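Local atomic coordinates of outer membrane protein YopM (Yersinia pestis, PDB entry 1JL5), a protein that probably acts inside infected hosts as a leucine-rich-repeat effector, altering host cell physiology and promoting bacterial survival in host tissues. Residues P253-S258 / P273-S278; P333-R338 / A350-L355; E340-S345 / L362-N367; L355-K360 / D374-V379. All blocks are in the same frame, centred on the assembly; numbering follows the deposited sequence.

Contact 1. Residues P253-S258 / P273-S278. With CA (calcium ion), chain E.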
loop_
_atom_site.group_PDB
_atom_site.type_symbol
_atom_site.label_atom_id
_atom_site.label_comp_id
_atom_site.label_asym_id
_atom_site.label_seq_id
_atom_site.Cartn_x
_atom_site.Cartn_y
_atom_site.Cartn_z
ATOM N N PRO A 253 22.512 22.951 11.771
ATOM C CA PRO A 253 23.189 24.140 12.277
ATOM C C PRO A 253 22.133 24.854 13.090
ATOM O O PRO A 253 20.990 24.400 13.179
ATOM C CB PRO A 253 23.504 24.931 11.010
ATOM C CG PRO A 253 23.486 23.885 9.913
ATOM C CD PRO A 253 22.342 23.015 10.311
ATOM N N ASP A 254 22.508 25.969 13.690
ATOM C CA ASP A 254 21.533 26.747 14.412
ATOM C C ASP A 254 20.561 27.079 13.301
ATOM O O ASP A 254 20.959 27.468 12.205
ATOM C CB ASP A 254 22.194 27.986 14.977
ATOM C CG ASP A 254 23.226 27.635 15.999
ATOM O OD1 ASP A 254 22.839 27.014 17.003
ATOM O OD2 ASP A 254 24.415 27.948 15.795
ATOM N N LEU A 255 19.287 26.897 13.579
ATOM C CA LEU A 255 18.265 27.109 12.580
ATOM C C LEU A 255 17.926 28.548 12.256
ATOM O O LEU A 255 18.265 29.466 12.999
ATOM C CB LEU A 255 17.008 26.377 13.022
ATOM C CG LEU A 255 17.261 24.879 13.176
ATOM C CD1 LEU A 255 16.048 24.210 13.785
ATOM C CD2 LEU A 255 17.591 24.284 11.808
ATOM N N PRO A 256 17.277 28.765 11.106
ATOM C CA PRO A 256 16.910 30.134 10.762
ATOM C C PRO A 256 16.007 30.540 11.920
ATOM O O PRO A 256 15.102 29.801 12.289
ATOM C CB PRO A 256 16.159 29.961 9.450
ATOM C CG PRO A 256 16.877 28.788 8.822
ATOM C CD PRO A 256 17.009 27.844 9.986
ATOM N N PRO A 257 16.254 31.710 12.521
ATOM C CA PRO A 257 15.434 32.154 13.649
ATOM C C PRO A 257 13.930 32.152 13.419
ATOM O O PRO A 257 13.157 32.003 14.355
ATOM C CB PRO A 257 15.990 33.545 13.950
ATOM C CG PRO A 257 16.476 34.009 12.608
ATOM C CD PRO A 257 17.161 32.779 12.076
ATOM N N SER A 258 13.508 32.312 12.176
ATOM C CA SER A 258 12.083 32.332 11.896
ATOM C C SER A 258 11.649 31.102 11.127
ATOM O O SER A 258 10.623 31.108 10.455
ATOM C CB SER A 258 11.724 33.592 11.115
ATOM O OG SER A 258 11.986 34.738 11.899
ATOM N N PRO A 273 18.810 21.508 17.063
ATOM C CA PRO A 273 19.290 22.688 17.777
ATOM C C PRO A 273 18.032 23.316 18.349
ATOM O O PRO A 273 16.932 22.815 18.118
ATOM C CB PRO A 273 19.915 23.534 16.668
ATOM C CG PRO A 273 19.139 23.135 15.450
ATOM C CD PRO A 273 18.994 21.644 15.609
ATOM N N GLU A 274 18.175 24.388 19.108
ATOM C CA GLU A 274 16.993 25.032 19.637
ATOM C C GLU A 274 16.072 25.264 18.457
ATOM O O GLU A 274 16.501 25.704 17.396
ATOM C CB GLU A 274 17.360 26.355 20.303
ATOM C CG GLU A 274 17.691 26.189 21.765
ATOM C CD GLU A 274 16.547 25.573 22.527
ATOM O OE1 GLU A 274 15.392 25.993 22.307
ATOM O OE2 GLU A 274 16.801 24.672 23.349
ATOM N N LEU A 275 14.801 24.952 18.633
ATOM C CA LEU A 275 13.865 25.121 17.547
ATOM C C LEU A 275 13.204 26.481 17.551
ATOM O O LEU A 275 12.672 26.922 18.565
ATOM C CB LEU A 275 12.795 24.038 17.611
ATOM C CG LEU A 275 13.344 22.625 17.424
ATOM C CD1 LEU A 275 12.213 21.618 17.575
ATOM C CD2 LEU A 275 14.000 22.513 16.049
ATOM N N PRO A 276 13.246 27.177 16.411
ATOM C CA PRO A 276 12.611 28.490 16.359
ATOM C C PRO A 276 11.159 28.306 16.765
ATOM O O PRO A 276 10.518 27.326 16.386
ATOM C CB PRO A 276 12.760 28.877 14.893
ATOM C CG PRO A 276 14.086 28.258 14.540
ATOM C CD PRO A 276 13.968 26.887 15.160
ATOM N N GLN A 277 10.639 29.241 17.546
ATOM C CA GLN A 277 9.261 29.144 17.983
ATOM C C GLN A 277 8.327 29.351 16.817
ATOM O O GLN A 277 7.131 29.117 16.912
ATOM C CB GLN A 277 8.996 30.170 19.064
ATOM C CG GLN A 277 9.755 29.861 20.321
ATOM C CD GLN A 277 9.751 31.019 21.264
ATOM O OE1 GLN A 277 8.691 31.489 21.675
ATOM N NE2 GLN A 277 10.937 31.502 21.611
ATOM N N SER A 278 8.886 29.799 15.706
ATOM C CA SER A 278 8.101 30.016 14.506
ATOM C C SER A 278 7.862 28.671 13.826
ATOM O O SER A 278 7.070 28.570 12.893
ATOM C CB SER A 278 8.864 30.931 13.563
ATOM O OG SER A 278 10.213 30.503 13.466
HETATM CA CA CA E . 14.213 25.130 24.159
HETATM O O HOH W 1 18.287 26.911 16.264
HETATM O O HOH W 2 15.881 24.229 25.971
HETATM O O HOH W 3 14.865 27.242 25.057
#
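L255 reaches into the proline-lined side of the following turn and meets P273, L275 and P276 there. Its CG lies 3.4 Å from P273 CG, a tight fit with the two side chains at about right angles. Further out, L255 lies alongside L275, pointing the same way, with CD1 3.5 Å from L275 CD2, and the same methyl rests 3.7 Å from P276 CD. With CG anti to the carbonyl carbon (chi1 -60°), L255 sends CD1 toward L275 and P276 and leaves CD2 beside P273. P273 CG also lies 3.2 Å from P253 O. This is the repeat-to-repeat packing of a leucine-rich-repeat solenoid: 253-258 and 273-278 are equivalent proline-rich loops, each leading into its own concave-face strand, and they run in nearly the same direction, 13° apart. Between their backbones a water bridges L255 N and E274 O. Farther from the leucines, S278 OG hydrogen-bonds to L259 O of the chain just beyond 253-258. On the outer side, the carboxylate of E274 grips a calcium ion with both oxygens, OE1 at 2.4 Å and OE2 at 2.8 Å, in a shell that also includes E294 and two waters.

Contact 2. Residues P333-R338 / A350-L355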
loop_
_atom_site.group_PDB
_atom_site.type_symbol
_atom_site.label_atom_id
_atom_site.label_comp_id
_atom_site.label_asym_id
_atom_site.label_seq_id
_atom_site.Cartn_x
_atom_site.Cartn_y
_atom_site.Cartn_z
ATOM N N PRO A 333 2.324 11.514 25.358
ATOM C CA PRO A 333 2.036 12.521 26.375
ATOM C C PRO A 333 0.589 12.955 26.181
ATOM O O PRO A 333 -0.071 12.520 25.230
ATOM C CB PRO A 333 3.020 13.636 26.044
ATOM C CG PRO A 333 3.137 13.533 24.561
ATOM C CD PRO A 333 3.236 12.044 24.334
ATOM N N ALA A 334 0.089 13.792 27.082
ATOM C CA ALA A 334 -1.273 14.278 26.964
ATOM C C ALA A 334 -1.385 14.842 25.559
ATOM O O ALA A 334 -0.484 15.527 25.079
ATOM C CB ALA A 334 -1.539 15.365 27.996
ATOM N N LEU A 335 -2.480 14.538 24.885
ATOM C CA LEU A 335 -2.658 15.028 23.539
ATOM C C LEU A 335 -3.227 16.433 23.558
ATOM O O LEU A 335 -4.215 16.705 24.233
ATOM C CB LEU A 335 -3.589 14.100 22.769
ATOM C CG LEU A 335 -3.083 12.666 22.660
ATOM C CD1 LEU A 335 -4.110 11.825 21.928
ATOM C CD2 LEU A 335 -1.738 12.651 21.940
ATOM N N PRO A 336 -2.594 17.355 22.825
ATOM C CA PRO A 336 -3.110 18.721 22.806
ATOM C C PRO A 336 -4.537 18.717 22.272
ATOM O O PRO A 336 -4.843 18.019 21.307
ATOM C CB PRO A 336 -2.130 19.446 21.884
ATOM C CG PRO A 336 -1.619 18.357 20.990
ATOM C CD PRO A 336 -1.425 17.214 21.943
ATOM N N PRO A 337 -5.444 19.468 22.919
ATOM C CA PRO A 337 -6.828 19.499 22.443
ATOM C C PRO A 337 -6.982 19.938 20.992
ATOM O O PRO A 337 -8.009 19.697 20.376
ATOM C CB PRO A 337 -7.529 20.437 23.436
ATOM C CG PRO A 337 -6.403 21.190 24.100
ATOM C CD PRO A 337 -5.322 20.155 24.214
ATOM N N ARG A 338 -5.960 20.574 20.441
ATOM C CA ARG A 338 -6.029 21.008 19.055
ATOM C C ARG A 338 -5.647 19.865 18.119
ATOM O O ARG A 338 -5.887 19.936 16.919
ATOM C CB ARG A 338 -5.086 22.189 18.812
ATOM C CG ARG A 338 -5.789 23.400 18.248
ATOM C CD ARG A 338 -5.193 23.867 16.939
ATOM N NE ARG A 338 -4.513 25.139 17.115
ATOM C CZ ARG A 338 -4.065 25.899 16.124
ATOM N NH1 ARG A 338 -4.220 25.523 14.860
ATOM N NH2 ARG A 338 -3.463 27.044 16.403
ATOM N N ALA A 350 0.343 1.038 25.309
ATOM C CA ALA A 350 -0.587 0.146 25.987
ATOM C C ALA A 350 -1.904 0.904 25.939
ATOM O O ALA A 350 -2.985 0.316 25.894
ATOM C CB ALA A 350 -0.161 -0.066 27.430
ATOM N N GLU A 351 -1.788 2.228 25.930
ATOM C CA GLU A 351 -2.947 3.104 25.893
ATOM C C GLU A 351 -2.680 4.338 25.056
ATOM O O GLU A 351 -1.555 4.827 24.975
ATOM C CB GLU A 351 -3.304 3.585 27.298
ATOM C CG GLU A 351 -3.518 2.501 28.331
ATOM C CD GLU A 351 -3.645 3.082 29.726
ATOM O OE1 GLU A 351 -4.569 3.894 29.946
ATOM O OE2 GLU A 351 -2.817 2.735 30.597
ATOM N N VAL A 352 -3.736 4.838 24.433
ATOM C CA VAL A 352 -3.646 6.059 23.666
ATOM C C VAL A 352 -4.208 7.058 24.671
ATOM O O VAL A 352 -5.250 6.808 25.273
ATOM C CB VAL A 352 -4.551 6.018 22.430
ATOM C CG1 VAL A 352 -4.568 7.380 21.758
ATOM C CG2 VAL A 352 -4.060 4.954 21.465
ATOM N N PRO A 353 -3.517 8.183 24.892
ATOM C CA PRO A 353 -4.047 9.150 25.855
ATOM C C PRO A 353 -5.450 9.570 25.438
ATOM O O PRO A 353 -5.878 9.301 24.313
ATOM C CB PRO A 353 -3.057 10.309 25.764
ATOM C CG PRO A 353 -1.783 9.645 25.331
ATOM C CD PRO A 353 -2.265 8.669 24.292
ATOM N N GLU A 354 -6.163 10.224 26.346
ATOM C CA GLU A 354 -7.505 10.691 26.041
ATOM C C GLU A 354 -7.406 11.507 24.765
ATOM O O GLU A 354 -6.580 12.412 24.651
ATOM C CB GLU A 354 -8.032 11.562 27.170
ATOM C CG GLU A 354 -9.457 12.012 26.956
ATOM C CD GLU A 354 -9.991 12.775 28.139
ATOM O OE1 GLU A 354 -9.455 13.864 28.430
ATOM O OE2 GLU A 354 -10.941 12.280 28.781
ATOM N N LEU A 355 -8.247 11.183 23.800
ATOM C CA LEU A 355 -8.220 11.870 22.527
ATOM C C LEU A 355 -8.894 13.226 22.562
ATOM O O LEU A 355 -9.965 13.383 23.138
ATOM C CB LEU A 355 -8.877 10.995 21.466
ATOM C CG LEU A 355 -8.175 9.648 21.271
ATOM C CD1 LEU A 355 -8.929 8.823 20.242
ATOM C CD2 LEU A 355 -6.728 9.889 20.820
HETATM O O HOH W 4 -4.671 13.278 26.034
#
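L335 and P353 bury most of the surface here, with L355 completing the group. The leucine approaches the proline at about a right angle, so that L335 CG sits 3.9 Å from P353 CB. One carbon further along, L335 CD1 passes P353 and reaches L355 CD2 at 3.4 Å, closer than ordinary van der Waals contact. L335 and L355 point the same way and share a rotamer, CG anti to the carbonyl carbon in each (chi1 -60°); a methyl of one therefore meets a methyl of the other as the chain steps from repeat to repeat. P353 CG also lies 3.3 Å from P333 O. No direct hydrogen bond joins the segments. A buried leucine amide is instead served by water, which accepts from L335 N (2.8 Å) and donates to E354 O (2.5 Å). Inward, L335, V352 and L355 all touch L342 of strand 341-343. At the far end of 333-338, R338 forms a salt bridge with E320 and hydrogen bonds to N80 and G55 of a second subunit. Leucines at matching positions, L335 and L355, packed one repeat against the next with P353 across L335, are characteristic of the leucine-rich-repeat solenoid.

Contact 3. Residues E340-S345 / L362-N367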
loop_
_atom_site.group_PDB
_atom_site.type_symbol
_atom_site.label_atom_id
_atom_site.label_comp_id
_atom_site.label_asym_id
_atom_site.label_seq_id
_atom_site.Cartn_x
_atom_site.Cartn_y
_atom_site.Cartn_z
ATOM N N GLU A 340 -5.497 17.171 15.677
ATOM C CA GLU A 340 -6.479 16.664 14.739
ATOM C C GLU A 340 -6.045 15.339 14.154
ATOM O O GLU A 340 -6.866 14.495 13.818
ATOM C CB GLU A 340 -6.667 17.648 13.615
ATOM C CG GLU A 340 -7.414 18.858 14.010
ATOM C CD GLU A 340 -7.422 19.854 12.894
ATOM O OE1 GLU A 340 -7.979 19.542 11.804
ATOM O OE2 GLU A 340 -6.859 20.947 13.104
ATOM N N ARG A 341 -4.740 15.158 14.036
ATOM C CA ARG A 341 -4.219 13.932 13.476
ATOM C C ARG A 341 -3.212 13.311 14.415
ATOM O O ARG A 341 -2.195 13.915 14.751
ATOM C CB ARG A 341 -3.568 14.214 12.127
ATOM C CG ARG A 341 -4.542 14.615 11.035
ATOM C CD ARG A 341 -3.843 15.422 9.954
ATOM N NE ARG A 341 -4.068 14.896 8.612
ATOM C CZ ARG A 341 -3.424 13.850 8.093
ATOM N NH1 ARG A 341 -2.502 13.199 8.801
ATOM N NH2 ARG A 341 -3.698 13.457 6.853
ATOM N N LEU A 342 -3.518 12.106 14.866
ATOM C CA LEU A 342 -2.613 11.398 15.732
ATOM C C LEU A 342 -2.218 10.105 15.046
ATOM O O LEU A 342 -3.041 9.205 14.857
ATOM C CB LEU A 342 -3.254 11.082 17.083
ATOM C CG LEU A 342 -2.342 10.234 17.979
ATOM C CD1 LEU A 342 -0.988 10.911 18.133
ATOM C CD2 LEU A 342 -2.989 10.024 19.339
ATOM N N ILE A 343 -0.963 10.037 14.634
ATOM C CA ILE A 343 -0.448 8.830 14.017
ATOM C C ILE A 343 0.613 8.373 14.991
ATOM O O ILE A 343 1.678 8.971 15.078
ATOM C CB ILE A 343 0.195 9.092 12.647
ATOM C CG1 ILE A 343 -0.823 9.719 11.689
ATOM C CG2 ILE A 343 0.693 7.777 12.058
ATOM C CD1 ILE A 343 -1.049 11.189 11.914
ATOM N N ALA A 344 0.298 7.334 15.752
ATOM C CA ALA A 344 1.216 6.804 16.742
ATOM C C ALA A 344 1.268 5.294 16.577
ATOM O O ALA A 344 1.568 4.547 17.509
ATOM C CB ALA A 344 0.746 7.172 18.136
ATOM N N SER A 345 0.958 4.857 15.367
ATOM C CA SER A 345 0.982 3.448 15.038
ATOM C C SER A 345 2.409 2.931 15.151
ATOM O O SER A 345 3.367 3.707 15.146
ATOM C CB SER A 345 0.491 3.263 13.612
ATOM O OG SER A 345 1.243 4.103 12.762
ATOM N N LEU A 362 -6.982 9.223 13.789
ATOM C CA LEU A 362 -6.326 8.447 14.807
ATOM C C LEU A 362 -5.800 7.178 14.169
ATOM O O LEU A 362 -6.565 6.277 13.845
ATOM C CB LEU A 362 -7.294 8.076 15.925
ATOM C CG LEU A 362 -6.597 7.250 17.003
ATOM C CD1 LEU A 362 -5.523 8.097 17.662
ATOM C CD2 LEU A 362 -7.606 6.758 18.022
ATOM N N HIS A 363 -4.494 7.127 13.961
ATOM C CA HIS A 363 -3.862 5.939 13.407
ATOM C C HIS A 363 -2.916 5.476 14.484
ATOM O O HIS A 363 -1.818 6.003 14.623
ATOM C CB HIS A 363 -3.095 6.270 12.132
ATOM C CG HIS A 363 -3.980 6.554 10.961
ATOM N ND1 HIS A 363 -3.489 6.859 9.711
ATOM C CD2 HIS A 363 -5.329 6.585 10.854
ATOM C CE1 HIS A 363 -4.497 7.065 8.883
ATOM N NE2 HIS A 363 -5.624 6.905 9.553
ATOM N N VAL A 364 -3.370 4.512 15.271
ATOM C CA VAL A 364 -2.570 3.978 16.359
ATOM C C VAL A 364 -2.460 2.479 16.159
ATOM O O VAL A 364 -2.293 1.700 17.098
ATOM C CB VAL A 364 -3.210 4.308 17.711
ATOM C CG1 VAL A 364 -2.394 3.710 18.842
ATOM C CG2 VAL A 364 -3.269 5.819 17.875
ATOM N N GLU A 365 -2.556 2.103 14.895
ATOM C CA GLU A 365 -2.450 0.724 14.451
ATOM C C GLU A 365 -1.147 0.121 14.967
ATOM O O GLU A 365 -0.127 0.801 15.057
ATOM C CB GLU A 365 -2.450 0.712 12.920
ATOM C CG GLU A 365 -2.407 2.138 12.341
ATOM C CD GLU A 365 -2.185 2.184 10.847
ATOM O OE1 GLU A 365 -2.916 1.484 10.108
ATOM O OE2 GLU A 365 -1.286 2.932 10.411
ATOM N N TYR A 366 -1.191 -1.154 15.325
ATOM C CA TYR A 366 -0.002 -1.852 15.783
ATOM C C TYR A 366 0.660 -1.242 16.998
ATOM O O TYR A 366 1.779 -0.729 16.948
ATOM C CB TYR A 366 0.987 -1.955 14.628
ATOM C CG TYR A 366 0.341 -2.589 13.422
ATOM C CD1 TYR A 366 -0.006 -3.939 13.429
ATOM C CD2 TYR A 366 0.031 -1.835 12.296
ATOM C CE1 TYR A 366 -0.645 -4.522 12.345
ATOM C CE2 TYR A 366 -0.609 -2.410 11.201
ATOM C CZ TYR A 366 -0.943 -3.756 11.235
ATOM O OH TYR A 366 -1.564 -4.338 10.154
ATOM N N ASN A 367 -0.073 -1.303 18.093
ATOM C CA ASN A 367 0.376 -0.836 19.383
ATOM C C ASN A 367 -0.239 -1.877 20.292
ATOM O O ASN A 367 -1.357 -2.332 20.044
ATOM C CB ASN A 367 -0.193 0.547 19.692
ATOM C CG ASN A 367 0.721 1.662 19.244
ATOM O OD1 ASN A 367 1.768 1.892 19.842
ATOM N ND2 ASN A 367 0.334 2.358 18.187
HETATM O O HOH W 5 0.858 4.491 10.159
#
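N367 crosses from its own repeat to the backbone of A344 in the repeat before it, in the manner of the consensus asparagine of leucine-rich repeats. CB turns the side chain toward 340-345. CG, anti to the carbonyl carbon and beside the backbone N (chi1 -92°), lies 3.5 Å from A344 O, and the amide then spreads its two ends to different partners. OD1 accepts from L349 N, while ND2 spends its hydrogens on two carbonyls: A344 O at 2.6 Å and, within its own repeat, V364 O at 2.9 Å. Both acceptors lie close to the amide plane, yet ND2 stands well above each carbonyl plane, 35° for A344 and 61° for V364. A344 O receives a second amide, from N347, so the asparagines of successive repeats converge on one carbonyl. The turn around N367 is thereby tied to the one after strand 341-343.

Upstream, the short strands pair in parallel, with H363 N donating to L342 O (2.7 Å) and A344 N to H363 O (2.7 Å). On the face turned into the solenoid, L342 and L362 lie side by side, L342 CD2 being 3.6 Å from L362 CD1. I343 and H363 likewise run together on the opposite, concave face, where H363 NE2 hydrogen-bonds to D381. Beyond the strands, E365 lays its aliphatic part along S345. The polar ends of that pair turn mainly to others, S345 OG to S325 and E365 OE2 to a salt bridge with R383, but one water joins them, 2.7 Å from S345 OG and donating to E365 OE2.

Contact 4. Residues L355-K360 / D374-V379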
loop_
_atom_site.group_PDB
_atom_site.type_symbol
_atom_site.label_atom_id
_atom_site.label_comp_id
_atom_site.label_asym_id
_atom_site.label_seq_id
_atom_site.Cartn_x
_atom_site.Cartn_y
_atom_site.Cartn_z
ATOM N N LEU A 355 -8.247 11.183 23.800
ATOM C CA LEU A 355 -8.220 11.870 22.527
ATOM C C LEU A 355 -8.894 13.226 22.562
ATOM O O LEU A 355 -9.965 13.383 23.138
ATOM C CB LEU A 355 -8.877 10.995 21.466
ATOM C CG LEU A 355 -8.175 9.648 21.271
ATOM C CD1 LEU A 355 -8.929 8.823 20.242
ATOM C CD2 LEU A 355 -6.728 9.889 20.820
ATOM N N PRO A 356 -8.261 14.234 21.949
ATOM C CA PRO A 356 -8.856 15.570 21.933
ATOM C C PRO A 356 -10.149 15.498 21.127
ATOM O O PRO A 356 -10.255 14.717 20.182
ATOM C CB PRO A 356 -7.776 16.420 21.274
ATOM C CG PRO A 356 -7.085 15.446 20.366
ATOM C CD PRO A 356 -6.981 14.213 21.225
ATOM N N GLN A 357 -11.127 16.309 21.505
ATOM C CA GLN A 357 -12.433 16.306 20.860
ATOM C C GLN A 357 -12.516 16.736 19.405
ATOM O O GLN A 357 -13.558 16.579 18.779
ATOM C CB GLN A 357 -13.410 17.135 21.697
ATOM C CG GLN A 357 -13.684 16.513 23.053
ATOM C CD GLN A 357 -14.026 15.040 22.935
ATOM O OE1 GLN A 357 -14.890 14.654 22.146
ATOM N NE2 GLN A 357 -13.347 14.207 23.722
ATOM N N ASN A 358 -11.439 17.285 18.864
ATOM C CA ASN A 358 -11.430 17.709 17.467
ATOM C C ASN A 358 -10.533 16.775 16.655
ATOM O O ASN A 358 -10.230 17.048 15.492
ATOM C CB ASN A 358 -10.912 19.146 17.347
ATOM C CG ASN A 358 -12.021 20.156 17.118
ATOM O OD1 ASN A 358 -12.431 20.397 15.982
ATOM N ND2 ASN A 358 -12.516 20.751 18.200
ATOM N N LEU A 359 -10.108 15.677 17.272
ATOM C CA LEU A 359 -9.246 14.730 16.575
ATOM C C LEU A 359 -9.982 14.204 15.358
ATOM O O LEU A 359 -11.084 13.675 15.466
ATOM C CB LEU A 359 -8.862 13.565 17.486
ATOM C CG LEU A 359 -7.770 12.664 16.895
ATOM C CD1 LEU A 359 -6.459 13.454 16.789
ATOM C CD2 LEU A 359 -7.590 11.430 17.764
ATOM N N LYS A 360 -9.369 14.364 14.195
ATOM C CA LYS A 360 -9.973 13.911 12.957
ATOM C C LYS A 360 -9.403 12.573 12.553
ATOM O O LYS A 360 -10.084 11.733 11.971
ATOM C CB LYS A 360 -9.697 14.911 11.841
ATOM C CG LYS A 360 -10.247 16.288 12.112
ATOM C CD LYS A 360 -11.749 16.243 12.350
ATOM C CE LYS A 360 -12.310 17.645 12.562
ATOM N NZ LYS A 360 -11.606 18.363 13.662
ATOM N N ASP A 374 -11.352 6.032 23.898
ATOM C CA ASP A 374 -12.670 6.478 23.490
ATOM C C ASP A 374 -12.417 7.315 22.249
ATOM O O ASP A 374 -11.529 8.164 22.232
ATOM C CB ASP A 374 -13.325 7.327 24.580
ATOM C CG ASP A 374 -13.658 6.525 25.817
ATOM O OD1 ASP A 374 -14.294 5.458 25.672
ATOM O OD2 ASP A 374 -13.290 6.959 26.932
ATOM N N ILE A 375 -13.181 7.063 21.199
ATOM C CA ILE A 375 -13.004 7.798 19.964
ATOM C C ILE A 375 -13.915 9.006 19.891
ATOM O O ILE A 375 -15.136 8.874 19.854
ATOM C CB ILE A 375 -13.274 6.896 18.746
ATOM C CG1 ILE A 375 -12.367 5.665 18.811
ATOM C CG2 ILE A 375 -13.044 7.664 17.463
ATOM C CD1 ILE A 375 -10.893 5.993 19.026
ATOM N N PRO A 376 -13.331 10.212 19.890
ATOM C CA PRO A 376 -14.154 11.417 19.811
ATOM C C PRO A 376 -14.994 11.333 18.546
ATOM O O PRO A 376 -14.561 10.757 17.546
ATOM C CB PRO A 376 -13.116 12.535 19.747
ATOM C CG PRO A 376 -12.005 11.990 20.592
ATOM C CD PRO A 376 -11.915 10.555 20.110
ATOM N N GLU A 377 -16.193 11.901 18.591
ATOM C CA GLU A 377 -17.084 11.879 17.440
ATOM C C GLU A 377 -16.414 12.567 16.259
ATOM O O GLU A 377 -16.747 12.312 15.101
ATOM C CB GLU A 377 -18.399 12.585 17.779
ATOM C CG GLU A 377 -19.644 11.756 17.490
ATOM C CD GLU A 377 -19.813 10.589 18.450
ATOM O OE1 GLU A 377 -18.870 9.777 18.583
ATOM O OE2 GLU A 377 -20.895 10.481 19.070
ATOM N N SER A 378 -15.458 13.440 16.555
ATOM C CA SER A 378 -14.747 14.168 15.511
ATOM C C SER A 378 -13.886 13.253 14.643
ATOM O O SER A 378 -13.653 13.538 13.472
ATOM C CB SER A 378 -13.861 15.240 16.137
ATOM O OG SER A 378 -12.946 14.653 17.043
ATOM N N VAL A 379 -13.408 12.156 15.212
ATOM C CA VAL A 379 -12.562 11.241 14.460
ATOM C C VAL A 379 -13.248 10.757 13.194
ATOM O O VAL A 379 -14.262 10.067 13.253
ATOM C CB VAL A 379 -12.165 10.028 15.314
ATOM C CG1 VAL A 379 -11.305 9.069 14.498
ATOM C CG2 VAL A 379 -11.414 10.500 16.548
HETATM O O HOH W 6 -10.064 9.200 24.056
HETATM O O HOH W 7 -15.408 14.910 19.107
HETATM O O HOH W 8 -16.957 13.070 21.115
#
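P376 lies over one face of the Q357 side-chain amide, its CB nearer OE1 (3.7 Å) and its CG nearer NE2. OE1 also accepts from two waters: the one bound in turn by E377 N sits at the OE1 end, close to the amide plane, and the other is bound by S378 N. The pyrrolidine ring of P376 has a second neighbour in L355: CB of that leucine presses at 3.4 Å against P376 CD, and the ring carbon CG lies 3.3 Å from P356 O. Two matching type I turns, P356 to L359 and P376 to V379, pack against each other as successive units of the leucine-rich-repeat solenoid, just before their strands begin. S378 reaches from one turn to the other. Its hydroxyl, set between backbone N and carbonyl carbon (chi1 58°), approaches two carbonyls of the preceding turn, Q357 O at 2.7 Å and L359 O at 2.6 Å. Nearer the strands, L359 and V379 run side by side, and L359 CB is 4.1 Å from V379 CG2. V379 also packs on F372 of a third subunit. K360, its chain bent at chi2 and chi4, folds back so that NZ donates to N358 O at 2.6 Å and, more weakly, to N358 OD1.

Overall arrangement
Followed from the N terminus, the chain first closes contact 1, which joins two neighbouring proline-rich loops around strand 261-263. It stands apart from the rest, its centre about 27 Å from that of contact 2, and closes well before the others open. Near the C terminus, contacts 2, 3 and 4 interlock. Contact 2 brackets strand 341-343; contact 3 opens before contact 2 has closed, so the two cross, and contact 4 crosses contact 3 in the same way. Contacts 2 and 4 follow in series, meeting at L355. Contact 3 joins strands, the others loops, and L342 and L362 pack against L335 and L355, tying concave-face strands to the loop side.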